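Local coordinates for methionine import ATP-binding protein metN 2 (Enterococcus faecalis, PDB 2QSW) that belongs to the ATP-binding components of ABC-type membrane importers and is represented here by its C-terminal NIL domain, a member of the ACT-like group, at residues I25-F30 with E93-G98; E50-Q55 with Y70-G75. All coordinates share one frame; numbering follows the deposited sequence. Where two conformers were deposited one is given.

How the contacts relate
Both contacts are antiparallel strand pairs of one four-stranded sheet, ordered 50-61, 64-74, 24-31, 93-96, so contact 2 holds one outer pair of strands and contact 1 the other. Along the chain contact 2 is nested within the loop that contact 1 closes. Their centres lie about 10 Å apart, and the inner strands join them: V26 N is 2.9 Å from I71 O, a probable hydrogen bond. I25 CG2 packs at 3.6 Å on I54 CD1, while R27 CD approaches Y70 OH to 3.4 Å. Contact 1 carries zinc ligands, E93 and E95, at two different sites; in contact 2 the side chain of Y70 is about 9 Å from a zinc ion.

Contact 1 (I25-F30 with E93-G98); sequences IVRLLF and ETEVIG. With ZN (zinc ion), chain B.
R27 and E95 form an antiparallel hydrogen-bonded pair where outermost strand 93-96 meets inner strand 24-31 in the ACT-like NIL-domain sheet: R27 N gives a bond of 2.9 Å to E95 O, and E95 N returns one to R27 O. Their side chains run alongside each other, with E95 CG over one face of the guanidinium and the carboxylate turned 27° from the guanidinium plane. The salt bridge between R27 NH2 and E95 OE1 is long, at 3.6 Å; the stronger partner of NH2 is E100 of the second subunit. E95 OE2 binds a zinc ion together with E100 of both chains and E95 of the second subunit, so this edge belongs to the dimer interface.

Beside L29, E93 OE1 binds a different zinc ion at 2.0 Å. A water 2.1 Å from this zinc lies within hydrogen-bonding distance of L29 O, and H31 and E33 complete the site.

I97 N bonds to I25 O at 2.9 Å, just beyond the strand. With CG1 between its backbone N and carbonyl carbon (chi1 68°), I97 reaches back across I25, and its CD1 lies a tight 3.4 Å from I25 CG2.

V26, L28, T94 and V96 share one face, where V26 CG1 meets V96 CG2 at 3.8 Å. Helix 77-89 covers this face through I84 and L87; helix 13-19 packs on I25 and I97, and strand 64-74 flanks 24-31.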
loop_
_atom_site.group_PDB
_atom_site.type_symbol
_atom_site.label_atom_id
_atom_site.label_comp_id
_atom_site.label_asym_id
_atom_site.label_seq_id
_atom_site.Cartn_x
_atom_site.Cartn_y
_atom_site.Cartn_z
ATOM N N ILE A 25 3.218 9.355 0.404
ATOM C CA ILE A 25 2.736 9.618 1.751
ATOM C C ILE A 25 2.078 8.352 2.285
ATOM O O ILE A 25 1.210 7.782 1.632
ATOM C CB ILE A 25 1.801 10.805 1.823
ATOM C CG1 ILE A 25 2.516 12.051 1.257
ATOM C CG2 ILE A 25 1.378 10.988 3.258
ATOM C CD1 ILE A 25 1.618 13.220 1.100
ATOM N N VAL A 26 2.517 7.927 3.456
ATOM C CA VAL A 26 2.078 6.673 4.046
ATOM C C VAL A 26 1.557 6.906 5.448
ATOM O O VAL A 26 2.051 7.795 6.163
ATOM C CB VAL A 26 3.185 5.580 4.066
ATOM C CG1 VAL A 26 3.489 5.035 2.663
ATOM C CG2 VAL A 26 4.472 6.081 4.702
ATOM N N ARG A 27 0.589 6.102 5.839
ATOM C CA ARG A 27 0.081 6.076 7.200
ATOM C C ARG A 27 0.631 4.834 7.874
ATOM O O ARG A 27 0.486 3.746 7.345
ATOM C CB ARG A 27 -1.441 6.071 7.212
ATOM C CG ARG A 27 -2.066 6.025 8.604
ATOM C CD ARG A 27 -3.561 5.787 8.517
ATOM N NE ARG A 27 -3.772 4.402 8.077
ATOM C CZ ARG A 27 -4.736 3.959 7.260
ATOM N NH1 ARG A 27 -5.686 4.749 6.765
ATOM N NH2 ARG A 27 -4.759 2.663 6.960
ATOM N N LEU A 28 1.278 5.024 9.032
ATOM C CA LEU A 28 1.884 3.983 9.848
ATOM C C LEU A 28 0.986 3.850 11.079
ATOM O O LEU A 28 0.677 4.858 11.717
ATOM C CB LEU A 28 3.294 4.390 10.324
ATOM C CG LEU A 28 4.495 4.255 9.357
ATOM C CD1 LEU A 28 4.366 5.141 8.095
ATOM C CD2 LEU A 28 5.792 4.589 10.109
ATOM N N LEU A 29 0.657 2.603 11.439
ATOM C CA LEU A 29 -0.103 2.300 12.677
ATOM C C LEU A 29 0.755 1.533 13.663
ATOM O O LEU A 29 1.523 0.623 13.264
ATOM C CB LEU A 29 -1.335 1.434 12.347
ATOM C CG LEU A 29 -2.334 2.050 11.386
ATOM C CD1 LEU A 29 -3.566 1.098 11.142
ATOM C CD2 LEU A 29 -2.734 3.472 11.815
ATOM N N PHE A 30 0.650 1.919 14.951
ATOM C CA PHE A 30 1.424 1.327 16.050
ATOM C C PHE A 30 0.408 0.817 17.048
ATOM O O PHE A 30 -0.443 1.573 17.484
ATOM C CB PHE A 30 2.320 2.381 16.720
ATOM C CG PHE A 30 3.340 2.971 15.772
ATOM C CD1 PHE A 30 4.563 2.352 15.563
ATOM C CD2 PHE A 30 3.020 4.072 15.021
ATOM C CE1 PHE A 30 5.497 2.872 14.661
ATOM C CE2 PHE A 30 3.967 4.612 14.140
ATOM C CZ PHE A 30 5.172 4.018 13.956
ATOM N N GLU A 93 1.871 -1.603 10.514
ATOM C CA GLU A 93 0.930 -1.599 9.379
ATOM C C GLU A 93 1.043 -0.260 8.646
ATOM O O GLU A 93 1.021 0.801 9.255
ATOM C CB GLU A 93 -0.488 -1.807 9.823
ATOM C CG GLU A 93 -0.790 -3.184 10.380
ATOM C CD GLU A 93 -0.686 -3.284 11.903
ATOM O OE1 GLU A 93 0.047 -2.465 12.516
ATOM O OE2 GLU A 93 -1.351 -4.156 12.480
ATOM N N THR A 94 1.212 -0.315 7.332
ATOM C CA THR A 94 1.558 0.854 6.549
ATOM C C THR A 94 0.772 0.813 5.257
ATOM O O THR A 94 0.683 -0.219 4.602
ATOM C CB THR A 94 3.070 0.869 6.275
ATOM O OG1 THR A 94 3.804 0.823 7.515
ATOM C CG2 THR A 94 3.479 2.138 5.512
ATOM N N GLU A 95 0.212 1.945 4.895
ATOM C CA GLU A 95 -0.367 2.068 3.580
ATOM C C GLU A 95 -0.267 3.452 2.972
ATOM O O GLU A 95 -0.278 4.458 3.657
ATOM C CB GLU A 95 -1.762 1.570 3.569
ATOM C CG GLU A 95 -2.730 2.355 4.322
ATOM C CD GLU A 95 -4.196 1.851 4.042
ATOM O OE1 GLU A 95 -4.410 0.627 3.981
ATOM O OE2 GLU A 95 -5.143 2.662 3.862
ATOM N N VAL A 96 -0.138 3.449 1.648
ATOM C CA VAL A 96 0.011 4.658 0.871
ATOM C C VAL A 96 -1.357 5.312 0.797
ATOM O O VAL A 96 -2.304 4.733 0.283
ATOM C CB VAL A 96 0.535 4.335 -0.569
ATOM C CG1 VAL A 96 0.562 5.592 -1.404
ATOM C CG2 VAL A 96 1.904 3.702 -0.489
ATOM N N ILE A 97 -1.435 6.562 1.226
ATOM C CA ILE A 97 -2.704 7.285 1.247
ATOM C C ILE A 97 -3.172 7.593 -0.186
ATOM O O ILE A 97 -2.381 7.562 -1.116
ATOM C CB ILE A 97 -2.630 8.589 2.100
ATOM C CG1 ILE A 97 -1.728 9.616 1.453
ATOM C CG2 ILE A 97 -2.220 8.252 3.548
ATOM C CD1 ILE A 97 -1.839 11.055 2.056
ATOM N N GLY A 98 -4.450 7.924 -0.351
ATOM C CA GLY A 98 -4.980 8.264 -1.689
ATOM C C GLY A 98 -5.388 7.091 -2.562
ATOM O O GLY A 98 -5.600 7.259 -3.787
HETATM ZN ZN ZN B . 0.108 -2.797 14.458
HETATM O O HOH W 1 1.873 -1.635 14.646
#

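Contact 2 (E50-Q55 with Y70-G75); sequences EVSIIQ and YIQLLG
Y70 O is gripped by two successive amides, I54 N at 2.8 Å and, weakly, Q55 N at 3.4 Å. This is a classic beta bulge in the hairpin of strands 50-61 and 64-74, where I54 and Q55 together face Y70. The return bond from Y70 N to Q55 O, 2.8 Å long, is nearly straight, with 173° at the hydrogen. Beyond the bulge the pairing is regular through S52 with Q72 and E50 with L74, although L74 N sits above the carbonyl plane of E50 O, 36° out of it.

V51, I53, I71 and L73 occupy one face. The V51 and L73 side chains lie side by side, V51 CG2 meeting L73 CD2 at 3.8 Å, and I40, I43 and V44 of helix 39-47 pack against V51 and L73. The bulged I54 instead packs on M16 of helix 13-19 and on I25.

Polar groups gather around S52 and Q72. With CG opposite the backbone N (chi1 180°), Q72 runs out extended until NE2 bonds to N22 O. A water bridges the two residues: it accepts from S52 OG at 2.8 Å and donates to Q72 O and, at 3.1 Å, to Q72 OE1.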
loop_
_atom_site.group_PDB
_atom_site.type_symbol
_atom_site.label_atom_id
_atom_site.label_comp_id
_atom_site.label_asym_id
_atom_site.label_seq_id
_atom_site.Cartn_x
_atom_site.Cartn_y
_atom_site.Cartn_z
ATOM N N GLU A 50 14.221 9.572 2.905
ATOM C CA GLU A 50 13.989 10.704 3.787
ATOM C C GLU A 50 12.583 10.644 4.358
ATOM O O GLU A 50 11.689 10.012 3.756
ATOM C CB GLU A 50 14.221 12.017 3.041
ATOM C CG GLU A 50 15.525 12.052 2.280
ATOM C CD GLU A 50 15.821 13.404 1.636
ATOM O OE1 GLU A 50 15.679 13.509 0.398
ATOM O OE2 GLU A 50 16.213 14.347 2.375
ATOM N N VAL A 51 12.385 11.263 5.524
ATOM C CA VAL A 51 11.136 11.202 6.257
ATOM C C VAL A 51 10.742 12.580 6.767
ATOM O O VAL A 51 11.515 13.234 7.501
ATOM C CB VAL A 51 11.262 10.245 7.460
ATOM C CG1 VAL A 51 10.015 10.302 8.324
ATOM C CG2 VAL A 51 11.562 8.849 6.948
ATOM N N SER A 52 9.530 12.987 6.427
ATOM C CA SER A 52 8.904 14.175 6.958
ATOM C C SER A 52 7.618 13.773 7.639
ATOM O O SER A 52 6.799 13.106 7.027
ATOM C CB SER A 52 8.568 15.191 5.854
ATOM O OG SER A 52 9.700 15.585 5.096
ATOM N N ILE A 53 7.416 14.156 8.888
ATOM C CA ILE A 53 6.184 13.921 9.571
ATOM C C ILE A 53 5.150 14.993 9.207
ATOM O O ILE A 53 5.396 16.201 9.346
ATOM C CB ILE A 53 6.380 13.795 11.092
ATOM C CG1 ILE A 53 7.347 12.641 11.407
ATOM C CG2 ILE A 53 5.038 13.576 11.799
ATOM C CD1 ILE A 53 7.928 12.733 12.818
ATOM N N ILE A 54 4.024 14.523 8.680
ATOM C CA ILE A 54 2.921 15.375 8.269
ATOM C C ILE A 54 1.888 15.565 9.376
ATOM O O ILE A 54 1.412 16.667 9.628
ATOM C CB ILE A 54 2.224 14.781 7.018
ATOM C CG1 ILE A 54 3.240 14.682 5.894
ATOM C CG2 ILE A 54 0.967 15.618 6.582
ATOM C CD1 ILE A 54 2.660 14.084 4.645
ATOM N N GLN A 55 1.537 14.458 10.022
ATOM C CA GLN A 55 0.519 14.461 11.054
ATOM C C GLN A 55 0.715 13.215 11.890
ATOM O O GLN A 55 1.190 12.219 11.413
ATOM C CB GLN A 55 -0.879 14.447 10.429
ATOM C CG GLN A 55 -2.020 14.428 11.441
ATOM C CD GLN A 55 -3.319 13.940 10.839
ATOM O OE1 GLN A 55 -3.919 14.628 10.026
ATOM N NE2 GLN A 55 -3.747 12.739 11.227
ATOM N N TYR A 70 1.491 9.915 9.901
ATOM C CA TYR A 70 1.488 10.106 8.450
ATOM C C TYR A 70 2.833 10.762 8.077
ATOM O O TYR A 70 3.225 11.806 8.626
ATOM C CB TYR A 70 0.364 11.021 8.033
ATOM C CG TYR A 70 -1.010 10.455 8.214
ATOM C CD1 TYR A 70 -1.699 9.920 7.142
ATOM C CD2 TYR A 70 -1.634 10.471 9.459
ATOM C CE1 TYR A 70 -2.971 9.405 7.295
ATOM C CE2 TYR A 70 -2.919 9.974 9.633
ATOM C CZ TYR A 70 -3.576 9.443 8.531
ATOM O OH TYR A 70 -4.837 8.956 8.687
ATOM N N ILE A 71 3.576 10.096 7.219
ATOM C CA ILE A 71 4.877 10.542 6.820
ATOM C C ILE A 71 5.034 10.590 5.323
ATOM O O ILE A 71 4.415 9.796 4.584
ATOM C CB ILE A 71 5.988 9.653 7.411
ATOM C CG1 ILE A 71 6.016 8.231 6.886
ATOM C CG2 ILE A 71 5.987 9.666 8.927
ATOM C CD1 ILE A 71 7.278 7.469 7.367
ATOM N N GLN A 72 5.809 11.544 4.861
ATOM C CA GLN A 72 6.263 11.576 3.479
ATOM C C GLN A 72 7.617 10.863 3.381
ATOM O O GLN A 72 8.551 11.213 4.099
ATOM C CB GLN A 72 6.379 12.999 2.942
ATOM C CG GLN A 72 6.851 13.064 1.514
ATOM C CD GLN A 72 7.164 14.495 1.097
ATOM O OE1 GLN A 72 7.781 15.245 1.875
ATOM N NE2 GLN A 72 6.784 14.875 -0.138
ATOM N N LEU A 73 7.693 9.841 2.528
ATOM C CA LEU A 73 8.940 9.193 2.187
ATOM C C LEU A 73 9.464 9.739 0.875
ATOM O O LEU A 73 8.717 9.748 -0.104
ATOM C CB LEU A 73 8.763 7.679 2.039
ATOM C CG LEU A 73 8.335 6.935 3.301
ATOM C CD1 LEU A 73 7.999 5.468 3.023
ATOM C CD2 LEU A 73 9.449 7.017 4.329
ATOM N N LEU A 74 10.732 10.146 0.844
ATOM C CA LEU A 74 11.413 10.546 -0.376
ATOM C C LEU A 74 12.573 9.615 -0.665
ATOM O O LEU A 74 13.248 9.126 0.238
ATOM C CB LEU A 74 11.948 11.965 -0.271
ATOM C CG LEU A 74 10.902 13.035 -0.047
ATOM C CD1 LEU A 74 11.633 14.337 0.209
ATOM C CD2 LEU A 74 9.957 13.230 -1.226
ATOM N N GLY A 75 12.815 9.386 -1.946
ATOM C CA GLY A 75 13.921 8.544 -2.383
ATOM C C GLY A 75 13.548 7.886 -3.699
ATOM O O GLY A 75 12.547 8.224 -4.309
HETATM O O HOH W 2 10.054 13.589 3.185
#